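Pectinesterase (Sitophilus oryzae, PDB 4PMH) hydrolyses the methyl esters of pectin's galacturonate chains, releasing methanol, and probably helps the insect digest plant cell walls. Local coordinates at residues 149-163 against 178-192. Residues are numbered along the deposited sequence; the frame is centred on the assembly and turned at random.
Sequences STVFWVKAPAVQIVN and AVALQTNSDQIQIHN
W153 and Q182 lie side by side on successive turns of the right-handed parallel beta-helix of pectin methylesterases; strands 152-154 and 181-183 run parallel, as do 160-162 and 188-191. The Q182 amide lies over one indole face, its plane 26° from the ring's and NE2 3.5 Å above it, offset toward the rim. Q182 is fully extended from CG anti to the backbone N (chi1 177°), and NE2 donates a 2.9 Å hydrogen bond to T150 OG1, which lies in the amide plane and also bonds S147 O; OE1 bonds S206 OG. A leucine in place of W153 would probably uncover this amide face and open a gap beside M133 and C137 of helix 131-138. Inside the coil, L181 CD1 meets I161 CD1 tip to tip at 3.7 Å and also packs on F152 and V154, joining the two sheets through apolar contact. Near the probable proton donor D200, V179 sets CG1 3.3 Å from T150 OG1. On the sheet face opposite I161 and I190, Q160 and Q189 run side by side, but their amides are turned 79° apart: Q160 NE2 bonds Q189 OE1 from above its carbonyl plane, while T90 holds Q160 OE1. Beyond these strands, G93 O holds N163 ND2, and one water donates to N163 OD1 and accepts from N192 ND2.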
ATOM      1  N   SER A 149      -8.540  10.647   3.452  1.00 13.22           N
ATOM      2  CA  SER A 149      -9.385   9.506   3.769  1.00 12.74           C
ATOM      3  C   SER A 149      -8.642   8.458   4.627  1.00 12.75           C
ATOM      4  O   SER A 149      -9.266   7.502   5.099  1.00 12.98           O
ATOM      5  CB  SER A 149      -9.925   8.867   2.494  1.00 12.65           C
ATOM      6  OG  SER A 149      -8.945   8.042   1.867  1.00 13.17           O
ATOM      7  N   THR A 150      -7.332   8.650   4.830  1.00 12.00           N
ATOM      8  CA  THR A 150      -6.476   7.613   5.416  1.00 11.77           C
ATOM      9  C   THR A 150      -6.806   7.359   6.864  1.00 11.55           C
ATOM     10  O   THR A 150      -6.861   8.299   7.656  1.00 10.99           O
ATOM     11  CB  THR A 150      -4.978   7.966   5.309  1.00 11.79           C
ATOM     12  OG1 THR A 150      -4.590   8.063   3.935  1.00 11.59           O
ATOM     13  CG2 THR A 150      -4.121   6.893   5.982  1.00 11.90           C
ATOM     14  N   VAL A 151      -7.007   6.091   7.211  1.00 11.43           N
ATOM     15  CA  VAL A 151      -7.273   5.698   8.607  1.00 11.97           C
ATOM     16  C   VAL A 151      -5.996   5.683   9.478  1.00 11.59           C
ATOM     17  O   VAL A 151      -5.983   6.248  10.568  1.00 11.58           O
ATOM     18  CB  VAL A 151      -8.040   4.352   8.672  1.00 12.13           C
ATOM     19  CG1 VAL A 151      -8.141   3.820  10.092  1.00 12.60           C
ATOM     20  CG2 VAL A 151      -9.414   4.514   8.040  1.00 12.74           C
ATOM     21  N   PHE A 152      -4.926   5.086   8.967  1.00 11.55           N
ATOM     22  CA  PHE A 152      -3.620   5.042   9.639  1.00 11.53           C
ATOM     23  C   PHE A 152      -2.577   5.700   8.705  1.00 11.66           C
ATOM     24  O   PHE A 152      -2.255   5.168   7.640  1.00 11.02           O
ATOM     25  CB  PHE A 152      -3.290   3.573   9.899  1.00 11.54           C
ATOM     26  CG  PHE A 152      -2.306   3.313  11.011  1.00 11.67           C
ATOM     27  CD1 PHE A 152      -0.983   3.736  10.918  1.00 11.91           C
ATOM     28  CD2 PHE A 152      -2.673   2.520  12.095  1.00 11.62           C
ATOM     29  CE1 PHE A 152      -0.073   3.442  11.930  1.00 11.82           C
ATOM     30  CE2 PHE A 152      -1.769   2.207  13.098  1.00 12.12           C
ATOM     31  CZ  PHE A 152      -0.457   2.668  13.009  1.00 12.21           C
ATOM     32  N   TRP A 153      -2.047   6.857   9.117  1.00 12.47           N
ATOM     33  CA  TRP A 153      -1.261   7.736   8.255  1.00 12.92           C
ATOM     34  C   TRP A 153       0.149   7.905   8.840  1.00 12.88           C
ATOM     35  O   TRP A 153       0.315   8.504   9.890  1.00 12.37           O
ATOM     36  CB  TRP A 153      -1.955   9.095   8.160  1.00 14.00           C
ATOM     37  CG  TRP A 153      -1.456  10.012   7.065  1.00 15.87           C
ATOM     38  CD1 TRP A 153      -0.260   9.951   6.396  1.00 16.38           C
ATOM     39  CD2 TRP A 153      -2.140  11.158   6.551  1.00 17.35           C
ATOM     40  NE1 TRP A 153      -0.171  10.975   5.484  1.00 16.60           N
ATOM     41  CE2 TRP A 153      -1.314  11.733   5.564  1.00 17.54           C
ATOM     42  CE3 TRP A 153      -3.387  11.740   6.815  1.00 19.19           C
ATOM     43  CZ2 TRP A 153      -1.695  12.852   4.837  1.00 19.69           C
ATOM     44  CZ3 TRP A 153      -3.762  12.865   6.104  1.00 19.62           C
ATOM     45  CH2 TRP A 153      -2.924  13.408   5.118  1.00 20.05           C
ATOM     46  N   VAL A 154       1.153   7.357   8.162  1.00 13.09           N
ATOM     47  CA  VAL A 154       2.521   7.340   8.680  1.00 13.68           C
ATOM     48  C   VAL A 154       3.374   8.317   7.880  1.00 14.06           C
ATOM     49  O   VAL A 154       3.624   8.087   6.698  1.00 13.46           O
ATOM     50  CB  VAL A 154       3.146   5.939   8.570  1.00 13.78           C
ATOM     51  CG1 VAL A 154       4.553   5.928   9.158  1.00 14.48           C
ATOM     52  CG2 VAL A 154       2.273   4.907   9.250  1.00 13.94           C
ATOM     53  N   LYS A 155       3.800   9.397   8.539  1.00 15.28           N
ATOM     54  CA  LYS A 155       4.728  10.385   7.998  1.00 16.58           C
ATOM     55  C   LYS A 155       6.064  10.414   8.737  1.00 16.75           C
ATOM     56  O   LYS A 155       6.773  11.397   8.630  1.00 18.24           O
ATOM     57  CB  LYS A 155       4.103  11.788   8.075  1.00 18.17           C
ATOM     58  CG  LYS A 155       2.932  11.968   7.131  1.00 20.43           C
ATOM     59  CD  LYS A 155       2.253  13.325   7.288  1.00 22.34           C
ATOM     60  CE  LYS A 155       2.884  14.403   6.414  1.00 25.32           C
ATOM     61  NZ  LYS A 155       2.483  14.300   4.984  1.00 26.44           N
ATOM     62  N   ALA A 156       6.402   9.376   9.496  1.00 15.89           N
ATOM     63  CA  ALA A 156       7.685   9.308  10.168  1.00 15.30           C
ATOM     64  C   ALA A 156       8.430   8.087   9.664  1.00 15.20           C
ATOM     65  O   ALA A 156       7.816   7.072   9.349  1.00 14.82           O
ATOM     66  CB  ALA A 156       7.503   9.209  11.683  1.00 15.30           C
ATOM     67  N   PRO A 157       9.766   8.180   9.582  1.00 15.56           N
ATOM     68  CA  PRO A 157      10.567   7.012   9.217  1.00 14.57           C
ATOM     69  C   PRO A 157      10.650   5.994  10.336  1.00 13.01           C
ATOM     70  O   PRO A 157      10.388   6.315  11.478  1.00 13.13           O
ATOM     71  CB  PRO A 157      11.961   7.599   8.933  1.00 15.11           C
ATOM     72  CG  PRO A 157      12.003   8.885   9.665  1.00 15.59           C
ATOM     73  CD  PRO A 157      10.585   9.399   9.749  1.00 15.53           C
ATOM     74  N   ALA A 158      10.986   4.754  10.000  1.00 12.22           N
ATOM     75  CA  ALA A 158      11.340   3.757  11.020  1.00 12.43           C
ATOM     76  C   ALA A 158      10.169   3.197  11.845  1.00 11.52           C
ATOM     77  O   ALA A 158      10.374   2.557  12.888  1.00 10.44           O
ATOM     78  CB  ALA A 158      12.386   4.349  11.967  1.00 13.05           C
ATOM     79  N   VAL A 159       8.944   3.449  11.391  1.00 11.18           N
ATOM     80  CA  VAL A 159       7.787   2.924  12.053  1.00 11.42           C
ATOM     81  C   VAL A 159       7.611   1.451  11.712  1.00 10.88           C
ATOM     82  O   VAL A 159       7.747   1.052  10.546  1.00 10.42           O
ATOM     83  CB  VAL A 159       6.503   3.683  11.627  1.00 11.69           C
ATOM     84  CG1 VAL A 159       5.287   3.014  12.213  1.00 12.06           C
ATOM     85  CG2 VAL A 159       6.588   5.124  12.069  1.00 11.73           C
ATOM     86  N   GLN A 160       7.278   0.668  12.737  1.00 10.66           N
ATOM     87  CA  GLN A 160       6.894  -0.718  12.598  1.00 11.27           C
ATOM     88  C   GLN A 160       5.398  -0.855  12.972  1.00 11.77           C
ATOM     89  O   GLN A 160       4.958  -0.339  14.013  1.00 11.84           O
ATOM     90  CB  GLN A 160       7.761  -1.610  13.511  1.00 11.70           C
ATOM     91  CG  GLN A 160       9.259  -1.557  13.204  1.00 11.72           C
ATOM     92  CD  GLN A 160      10.084  -2.452  14.119  1.00 12.02           C
ATOM     93  OE1 GLN A 160       9.635  -2.840  15.206  1.00 12.68           O
ATOM     94  NE2 GLN A 160      11.304  -2.751  13.708  1.00 12.52           N
ATOM     95  N   ILE A 161       4.620  -1.516  12.108  1.00 12.16           N
ATOM     96  CA  ILE A 161       3.204  -1.772  12.355  1.00 12.53           C
ATOM     97  C   ILE A 161       3.049  -3.283  12.369  1.00 12.74           C
ATOM     98  O   ILE A 161       3.409  -3.942  11.398  1.00 12.54           O
ATOM     99  CB  ILE A 161       2.298  -1.166  11.247  1.00 13.21           C
ATOM    100  CG1 ILE A 161       2.440   0.348  11.175  1.00 13.59           C
ATOM    101  CG2 ILE A 161       0.846  -1.513  11.526  1.00 13.57           C
ATOM    102  CD1 ILE A 161       1.706   0.968   9.982  1.00 14.54           C
ATOM    103  N   VAL A 162       2.531  -3.834  13.462  1.00 12.42           N
ATOM    104  CA  VAL A 162       2.628  -5.275  13.705  1.00 12.25           C
ATOM    105  C   VAL A 162       1.338  -5.811  14.295  1.00 12.11           C
ATOM    106  O   VAL A 162       0.749  -5.167  15.158  1.00 11.70           O
ATOM    107  CB  VAL A 162       3.760  -5.563  14.706  1.00 12.56           C
ATOM    108  CG1 VAL A 162       3.964  -7.064  14.903  1.00 12.94           C
ATOM    109  CG2 VAL A 162       5.033  -4.875  14.261  1.00 13.05           C
ATOM    110  N   ASN A 163       0.912  -6.988  13.837  1.00 12.23           N
ATOM    111  CA  ASN A 163      -0.163  -7.734  14.491  1.00 12.40           C
ATOM    112  C   ASN A 163      -1.446  -6.913  14.719  1.00 12.16           C
ATOM    113  O   ASN A 163      -1.981  -6.849  15.807  1.00 12.01           O
ATOM    114  CB  ASN A 163       0.344  -8.320  15.822  1.00 13.54           C
ATOM    115  CG  ASN A 163      -0.597  -9.372  16.397  1.00 14.74           C
ATOM    116  OD1 ASN A 163      -1.224 -10.118  15.656  1.00 17.23           O
ATOM    117  ND2 ASN A 163      -0.684  -9.441  17.713  1.00 16.02           N
ATOM    118  N   ALA A 178     -10.895   5.119  -0.642  1.00 15.62           N
ATOM    119  CA  ALA A 178     -10.839   5.148   0.821  1.00 14.35           C
ATOM    120  C   ALA A 178      -9.613   4.389   1.331  1.00 13.92           C
ATOM    121  O   ALA A 178      -9.559   3.167   1.280  1.00 13.25           O
ATOM    122  CB  ALA A 178     -12.111   4.562   1.413  1.00 14.34           C
ATOM    123  N   VAL A 179      -8.659   5.135   1.870  1.00 13.09           N
ATOM    124  CA  VAL A 179      -7.366   4.589   2.218  1.00 13.02           C
ATOM    125  C   VAL A 179      -7.387   4.033   3.638  1.00 12.55           C
ATOM    126  O   VAL A 179      -7.868   4.669   4.558  1.00 12.48           O
ATOM    127  CB  VAL A 179      -6.234   5.647   2.090  1.00 12.20           C
ATOM    128  CG1 VAL A 179      -4.888   5.065   2.544  1.00 12.27           C
ATOM    129  CG2 VAL A 179      -6.136   6.144   0.657  1.00 12.38           C
ATOM    130  N   ALA A 180      -6.836   2.841   3.791  1.00 12.49           N
ATOM    131  CA  ALA A 180      -6.682   2.230   5.104  1.00 12.35           C
ATOM    132  C   ALA A 180      -5.350   2.629   5.686  1.00 12.20           C
ATOM    133  O   ALA A 180      -5.310   3.287   6.720  1.00 12.74           O
ATOM    134  CB  ALA A 180      -6.815   0.713   5.040  1.00 12.62           C
ATOM    135  N   LEU A 181      -4.264   2.234   5.024  1.00 12.20           N
ATOM    136  CA  LEU A 181      -2.916   2.625   5.419  1.00 11.92           C
ATOM    137  C   LEU A 181      -2.266   3.489   4.335  1.00 12.26           C
ATOM    138  O   LEU A 181      -2.361   3.188   3.123  1.00 12.06           O
ATOM    139  CB  LEU A 181      -2.064   1.378   5.686  1.00 12.12           C
ATOM    140  CG  LEU A 181      -0.596   1.546   6.035  1.00 12.31           C
ATOM    141  CD1 LEU A 181      -0.474   2.295   7.356  1.00 13.15           C
ATOM    142  CD2 LEU A 181       0.176   0.230   6.126  1.00 12.42           C
ATOM    143  N   GLN A 182      -1.610   4.564   4.779  1.00 12.56           N
ATOM    144  CA  GLN A 182      -0.774   5.395   3.913  1.00 12.92           C
ATOM    145  C   GLN A 182       0.606   5.567   4.519  1.00 13.30           C
ATOM    146  O   GLN A 182       0.719   6.034   5.656  1.00 12.33           O
ATOM    147  CB  GLN A 182      -1.364   6.791   3.710  1.00 12.42           C
ATOM    148  CG  GLN A 182      -0.447   7.666   2.862  1.00 12.55           C
ATOM    149  CD  GLN A 182      -0.905   9.097   2.700  1.00 12.80           C
ATOM    150  OE1 GLN A 182      -0.132   9.952   2.242  1.00 12.92           O
ATOM    151  NE2 GLN A 182      -2.159   9.367   3.041  1.00 12.77           N
ATOM    152  N   THR A 183       1.644   5.246   3.745  1.00 14.87           N
ATOM    153  CA  THR A 183       3.037   5.458   4.193  1.00 16.00           C
ATOM    154  C   THR A 183       3.685   6.563   3.334  1.00 16.34           C
ATOM    155  O   THR A 183       3.579   6.553   2.100  1.00 15.24           O
ATOM    156  CB  THR A 183       3.895   4.152   4.161  1.00 16.92           C
ATOM    157  OG1 THR A 183       4.238   3.820   2.822  1.00 17.92           O
ATOM    158  CG2 THR A 183       3.174   2.969   4.801  1.00 17.82           C
ATOM    159  N   ASN A 184       4.342   7.507   4.009  1.00 17.05           N
ATOM    160  CA  ASN A 184       4.965   8.681   3.379  1.00 19.30           C
ATOM    161  C   ASN A 184       6.470   8.775   3.626  1.00 19.60           C
ATOM    162  O   ASN A 184       7.115   9.706   3.136  1.00 21.84           O
ATOM    163  CB  ASN A 184       4.282   9.923   3.935  1.00 21.84           C
ATOM    164  CG  ASN A 184       4.709  11.204   3.257  1.00 25.64           C
ATOM    165  OD1 ASN A 184       5.359  12.043   3.874  1.00 31.52           O
ATOM    166  ND2 ASN A 184       4.293  11.400   2.013  1.00 26.92           N
ATOM    167  N   SER A 185       7.031   7.817   4.354  1.00 17.83           N
ATOM    168  CA  SER A 185       8.411   7.896   4.803  1.00 17.80           C
ATOM    169  C   SER A 185       9.186   6.622   4.565  1.00 16.50           C
ATOM    170  O   SER A 185       8.634   5.613   4.163  1.00 16.10           O
ATOM    171  CB  SER A 185       8.446   8.169   6.301  1.00 18.88           C
ATOM    172  OG  SER A 185       7.957   9.453   6.568  1.00 23.67           O
ATOM    173  N   ASP A 186      10.472   6.695   4.869  1.00 15.73           N
ATOM    174  CA  ASP A 186      11.428   5.631   4.582  1.00 15.31           C
ATOM    175  C   ASP A 186      11.544   4.694   5.790  1.00 15.34           C
ATOM    176  O   ASP A 186      11.346   5.114   6.930  1.00 14.89           O
ATOM    177  CB  ASP A 186      12.787   6.279   4.253  1.00 15.06           C
ATOM    178  CG  ASP A 186      13.833   5.284   3.712  1.00 14.88           C
ATOM    179  OD1 ASP A 186      13.501   4.391   2.913  1.00 13.73           O
ATOM    180  OD2 ASP A 186      15.017   5.435   4.081  1.00 15.80           O
ATOM    181  N   GLN A 187      11.870   3.432   5.502  1.00 14.97           N
ATOM    182  CA  GLN A 187      12.120   2.373   6.475  1.00 16.10           C
ATOM    183  C   GLN A 187      10.917   1.969   7.306  1.00 15.07           C
ATOM    184  O   GLN A 187      11.042   1.676   8.500  1.00 15.71           O
ATOM    185  CB  GLN A 187      13.334   2.717   7.361  1.00 17.49           C
ATOM    186  CG  GLN A 187      14.547   3.053   6.517  1.00 18.98           C
ATOM    187  CD  GLN A 187      15.775   3.375   7.317  1.00 20.98           C
ATOM    188  OE1 GLN A 187      15.921   2.967   8.486  1.00 21.99           O
ATOM    189  NE2 GLN A 187      16.694   4.113   6.689  1.00 23.17           N
ATOM    190  N   ILE A 188       9.757   1.914   6.661  1.00 14.50           N
ATOM    191  CA  ILE A 188       8.544   1.421   7.292  1.00 14.29           C
ATOM    192  C   ILE A 188       8.450  -0.099   7.161  1.00 13.99           C
ATOM    193  O   ILE A 188       8.695  -0.671   6.091  1.00 14.13           O
ATOM    194  CB  ILE A 188       7.274   2.020   6.656  1.00 14.46           C
ATOM    195  CG1 ILE A 188       7.394   3.530   6.507  1.00 14.88           C
ATOM    196  CG2 ILE A 188       6.055   1.689   7.508  1.00 14.32           C
ATOM    197  CD1 ILE A 188       7.882   4.250   7.737  1.00 14.92           C
ATOM    198  N   GLN A 189       8.067  -0.755   8.241  1.00 13.44           N
ATOM    199  CA  GLN A 189       7.952  -2.192   8.258  1.00 13.89           C
ATOM    200  C   GLN A 189       6.541  -2.535   8.704  1.00 13.51           C
ATOM    201  O   GLN A 189       6.076  -2.037   9.732  1.00 13.34           O
ATOM    202  CB  GLN A 189       8.965  -2.789   9.236  1.00 14.56           C
ATOM    203  CG  GLN A 189      10.412  -2.472   8.935  1.00 14.64           C
ATOM    204  CD  GLN A 189      11.328  -2.937  10.057  1.00 15.43           C
ATOM    205  OE1 GLN A 189      11.726  -2.152  10.906  1.00 15.81           O
ATOM    206  NE2 GLN A 189      11.630  -4.223  10.086  1.00 15.95           N
ATOM    207  N   ILE A 190       5.856  -3.363   7.924  1.00 13.26           N
ATOM    208  CA  ILE A 190       4.498  -3.816   8.246  1.00 13.04           C
ATOM    209  C   ILE A 190       4.543  -5.336   8.337  1.00 13.24           C
ATOM    210  O   ILE A 190       4.885  -6.007   7.359  1.00 13.51           O
ATOM    211  CB  ILE A 190       3.501  -3.431   7.140  1.00 13.14           C
ATOM    212  CG1 ILE A 190       3.478  -1.933   6.903  1.00 14.31           C
ATOM    213  CG2 ILE A 190       2.107  -3.924   7.489  1.00 12.90           C
ATOM    214  CD1 ILE A 190       4.660  -1.408   6.135  1.00 14.81           C
ATOM    215  N   HIS A 191       4.239  -5.898   9.503  1.00 13.86           N
ATOM    216  CA  HIS A 191       4.459  -7.320   9.720  1.00 14.57           C
ATOM    217  C   HIS A 191       3.258  -7.965  10.386  1.00 14.83           C
ATOM    218  O   HIS A 191       2.800  -7.494  11.424  1.00 13.02           O
ATOM    219  CB  HIS A 191       5.715  -7.523  10.549  1.00 15.81           C
ATOM    220  CG  HIS A 191       6.010  -8.952  10.882  1.00 17.51           C
ATOM    221  ND1 HIS A 191       6.228  -9.914   9.919  1.00 18.89           N
ATOM    222  CD2 HIS A 191       6.189  -9.569  12.075  1.00 18.44           C
ATOM    223  CE1 HIS A 191       6.489 -11.070  10.505  1.00 19.39           C
ATOM    224  NE2 HIS A 191       6.476 -10.889  11.812  1.00 19.26           N
ATOM    225  N   ASN A 192       2.747  -9.039   9.790  1.00 14.27           N
ATOM    226  CA  ASN A 192       1.643  -9.782  10.381  1.00 15.25           C
ATOM    227  C   ASN A 192       0.404  -8.899  10.567  1.00 14.60           C
ATOM    228  O   ASN A 192      -0.192  -8.859  11.624  1.00 14.36           O
ATOM    229  CB  ASN A 192       2.070 -10.425  11.710  1.00 16.89           C
ATOM    230  CG  ASN A 192       1.062 -11.451  12.217  1.00 20.08           C
ATOM    231  OD1 ASN A 192       0.447 -12.195  11.436  1.00 22.31           O
ATOM    232  ND2 ASN A 192       0.875 -11.489  13.534  1.00 21.30           N
TER
HETATM  233  O   HOH W   1      -0.343 -12.794  15.802  1.00 36.24           O